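Local coordinates for protein Phosphoglucosamine/phosphogalactosamine mutase (Sulfolobus tokodaii, PDB 2F7L) that interconverts the 6-phosphates and 1-phosphates of glucosamine and galactosamine, supplying precursors for UDP-N-acetylglucosamine and UDP-N-acetylgalactosamine, at residues S211-Q214 and P215-F219; Y396-S399 and S400-A403. One frame throughout, in Å; residues are numbered along the deposited sequence.

How the contacts relate
Both contacts are local, each within one unbroken run of backbone, but they lie in different parts of the mutase, with centres about 38 Å apart and nearest atoms about 23 Å apart. Contact 1, in the loop between strand 198-201 and helix 223-231 of alpha/beta/alpha domain II, is partly buried: three of its six touching residues are buried, and it borders the predicted magnesium site. Contact 2, joining helix 385-396 to strand 402-404 in the C-terminal domain, is a surface contact with no buried touching residue. In contact 1 a guanidinium meets backbone carbonyls; in contact 2 two hydroxyls bond to each other and methyl groups meet beside them.

Contact 1 of 2, residues S211-Q214 and P215-F219; sequences SARQ and PEPTF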
# COMPACT_ATOMS: atom_id res chain seq x y z
N SER A 211 -17.60 1.75 -11.38
CA SER A 211 -19.01 1.53 -11.15
C SER A 211 -19.34 0.49 -10.08
O SER A 211 -20.17 0.73 -9.22
CB SER A 211 -19.64 1.11 -12.47
OG SER A 211 -20.86 0.46 -12.22
N ALA A 212 -18.70 -0.68 -10.14
CA ALA A 212 -19.01 -1.75 -9.18
C ALA A 212 -18.68 -1.52 -7.69
O ALA A 212 -19.39 -2.01 -6.81
CB ALA A 212 -18.40 -3.04 -9.66
N ARG A 213 -17.59 -0.82 -7.40
CA ARG A 213 -17.24 -0.57 -6.00
C ARG A 213 -16.12 0.46 -5.91
O ARG A 213 -15.43 0.73 -6.90
CB ARG A 213 -16.82 -1.85 -5.27
CG ARG A 213 -15.42 -2.36 -5.56
CD ARG A 213 -14.96 -3.38 -4.55
NE ARG A 213 -13.72 -4.04 -4.98
CZ ARG A 213 -12.48 -3.59 -4.77
NH1 ARG A 213 -12.26 -2.46 -4.13
NH2 ARG A 213 -11.44 -4.31 -5.17
N GLN A 214 -15.95 1.04 -4.74
CA GLN A 214 -14.90 2.00 -4.60
C GLN A 214 -13.60 1.22 -4.79
O GLN A 214 -13.51 0.05 -4.41
CB GLN A 214 -14.93 2.65 -3.23
CG GLN A 214 -14.42 1.78 -2.11
CD GLN A 214 -14.42 2.53 -0.80
OE1 GLN A 214 -13.92 2.03 0.23
NE2 GLN A 214 -14.98 3.74 -0.82
N PRO A 215 -12.60 1.85 -5.40
CA PRO A 215 -11.32 1.17 -5.63
C PRO A 215 -10.57 0.69 -4.38
O PRO A 215 -9.73 -0.18 -4.46
CB PRO A 215 -10.52 2.21 -6.42
CG PRO A 215 -11.18 3.53 -6.06
CD PRO A 215 -12.63 3.17 -6.02
N GLU A 216 -10.87 1.27 -3.23
CA GLU A 216 -10.16 0.86 -2.04
C GLU A 216 -10.88 -0.29 -1.36
O GLU A 216 -12.01 -0.14 -0.92
CB GLU A 216 -10.02 2.03 -1.09
CG GLU A 216 -9.52 1.66 0.28
CD GLU A 216 -9.71 2.77 1.28
OE1 GLU A 216 -10.71 3.52 1.13
OE2 GLU A 216 -8.89 2.89 2.21
N PRO A 217 -10.24 -1.47 -1.29
CA PRO A 217 -10.82 -2.66 -0.67
C PRO A 217 -11.02 -2.58 0.85
O PRO A 217 -10.07 -2.54 1.63
CB PRO A 217 -9.86 -3.76 -1.09
CG PRO A 217 -8.56 -3.06 -1.13
CD PRO A 217 -8.90 -1.77 -1.83
N THR A 218 -12.29 -2.56 1.25
CA THR A 218 -12.67 -2.47 2.67
C THR A 218 -13.76 -3.50 2.91
O THR A 218 -14.36 -4.01 1.95
CB THR A 218 -13.25 -1.09 2.98
OG1 THR A 218 -14.42 -0.89 2.19
CG2 THR A 218 -12.25 -0.00 2.67
N PHE A 219 -14.02 -3.81 4.18
CA PHE A 219 -15.07 -4.77 4.49
C PHE A 219 -16.35 -4.29 3.82
O PHE A 219 -17.20 -5.10 3.44
CB PHE A 219 -15.33 -4.86 6.00
CG PHE A 219 -14.24 -5.54 6.76
CD1 PHE A 219 -13.09 -4.85 7.13
CD2 PHE A 219 -14.37 -6.87 7.13
CE1 PHE A 219 -12.07 -5.48 7.88
CE2 PHE A 219 -13.36 -7.51 7.86
CZ PHE A 219 -12.21 -6.81 8.24
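Arg-213 turns its guanidinium in against the Gln-214 to Pro-217 backbone, bringing it to two carbonyls of the loop that links strand 198-201 to helix 223-231 in the alpha/beta/alpha domain II of this phosphohexose mutase. NH1 does the touching. Arg-213 NH1 gives a weak hydrogen bond to Gln-214 O at 2.8 Å, where the N-H...O angle is only 125°, and a second weak one to Pro-215 O at 3.4 Å. The latter oxygen lies at the guanidinium edge, near its plane. Going round the same nitrogen, Pro-217 CB stands 4.1 Å from Arg-213 NH1, and the ring nitrogen of Pro-217 approaches obliquely. The aliphatic part of Gln-214 lies along the following residues: Gln-214 CG is beside Glu-216 O, 3.3 Å away, and Gln-214 CB sits near Pro-215 CD as the direct linkage requires.

The first torsion starts the arginine on its course, CG lying between the backbone N and the carbonyl carbon (chi1 77°); from there the chain runs extended to NE. Further out, Glu-216 OE2 makes a long, weak ion pair with Arg-246. Pro-217 borders the metal site, its side chain about 4 Å at the nearest atoms from that of Asp-241, a probable magnesium ligand by similarity. His-240 directly precedes that aspartate and ties the arginine to the same neighbourhood. The stronger hold on the guanidinium, which would fix its rotation, comes from this outer shell: Arg-213 NE forms a salt bridge with Asp-178 OD2, and NH2 bonds to His-240 O.

Contact 2 of 2, residues Y396-S399 and S400-A403; sequences YSTS and SVKA
Thr-398 meets Ser-400 and Val-401 through the two branches of its side chain, in the short connection where helix 385-396 gives way to strand 402-404. At the root, Thr-398 CB stands 3.9 Å from Ser-400 OG. From there the hydroxyl branch goes one way: Thr-398 OG1 lies anti to the backbone N (chi1 152°) and accepts a hydrogen bond of 2.6 Å from Ser-400 OG. The backbone N of Ser-400 also points to Thr-398 OG1, at 2.8 Å and 156°, the pattern of an ST turn; because that nitrogen is less surely placed, the turn is indicated rather than proven. The methyl branch takes the other direction, Thr-398 CG2 reaching the isopropyl group of Val-401, 3.6 Å from Val-401 CG1, and the two side chains cross at about a right angle. Beyond this pair, Val-401 CG2 comes within 3.5 Å of Tyr-396 O at the helix end. Replacing Thr-398 by an alanine would probably leave the Ser-400 hydroxyl without its acceptor and open a gap beside the Val-401 methyls. Val-401 also packs on Ile-411 of strand 409-413, the neighbour with which Lys-402 shares backbone hydrogen bonding through Ile-412. At the helix end the Tyr-396 ring meets Phe-418 edge-to-face and its side chain touches helix 438-452. The turn leads from helix 385-396 into 402-404, an edge strand of the antiparallel sheet.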
# COMPACT_ATOMS: atom_id res chain seq x y z
N TYR A 396 -3.48 5.50 31.02
CA TYR A 396 -3.50 4.13 30.54
C TYR A 396 -2.15 3.42 30.62
O TYR A 396 -2.10 2.18 30.65
CB TYR A 396 -4.08 4.04 29.13
CG TYR A 396 -5.59 4.12 29.13
CD1 TYR A 396 -6.25 5.34 28.93
CD2 TYR A 396 -6.36 2.99 29.39
CE1 TYR A 396 -7.64 5.42 28.97
CE2 TYR A 396 -7.75 3.06 29.44
CZ TYR A 396 -8.38 4.28 29.23
OH TYR A 396 -9.75 4.34 29.31
N SER A 397 -1.07 4.19 30.66
CA SER A 397 0.23 3.61 30.83
C SER A 397 0.22 2.83 32.16
O SER A 397 -0.64 3.08 33.02
CB SER A 397 1.32 4.67 30.86
OG SER A 397 2.47 4.19 31.54
N THR A 398 1.15 1.92 32.34
CA THR A 398 1.17 1.11 33.51
C THR A 398 2.27 0.08 33.28
O THR A 398 2.36 -0.45 32.17
CB THR A 398 -0.16 0.34 33.71
OG1 THR A 398 0.10 -0.87 34.42
CG2 THR A 398 -0.78 0.02 32.36
N SER A 399 3.11 -0.27 34.25
CA SER A 399 4.11 -1.34 34.02
C SER A 399 3.44 -2.63 33.52
O SER A 399 4.12 -3.57 33.11
CB SER A 399 4.95 -1.57 35.28
OG SER A 399 5.53 -0.36 35.74
N SER A 400 2.11 -2.66 33.56
CA SER A 400 1.34 -3.82 33.09
C SER A 400 1.43 -3.86 31.56
O SER A 400 1.87 -4.86 30.97
CB SER A 400 -0.14 -3.67 33.49
OG SER A 400 -0.27 -3.41 34.87
N VAL A 401 1.00 -2.77 30.94
CA VAL A 401 1.00 -2.63 29.49
C VAL A 401 2.28 -1.94 28.98
O VAL A 401 3.25 -1.77 29.72
CB VAL A 401 -0.23 -1.81 29.04
CG1 VAL A 401 -1.47 -2.32 29.74
CG2 VAL A 401 -0.03 -0.32 29.34
N LYS A 402 2.28 -1.57 27.69
CA LYS A 402 3.41 -0.87 27.08
C LYS A 402 2.92 0.19 26.10
O LYS A 402 1.97 -0.01 25.35
CB LYS A 402 4.35 -1.86 26.40
CG LYS A 402 3.96 -2.33 25.03
CD LYS A 402 5.04 -3.30 24.60
CE LYS A 402 5.00 -3.61 23.12
NZ LYS A 402 6.12 -4.54 22.80
N ALA A 403 3.58 1.33 26.11
CA ALA A 403 3.17 2.42 25.25
C ALA A 403 4.11 2.72 24.09
O ALA A 403 5.34 2.61 24.21
CB ALA A 403 2.96 3.66 26.08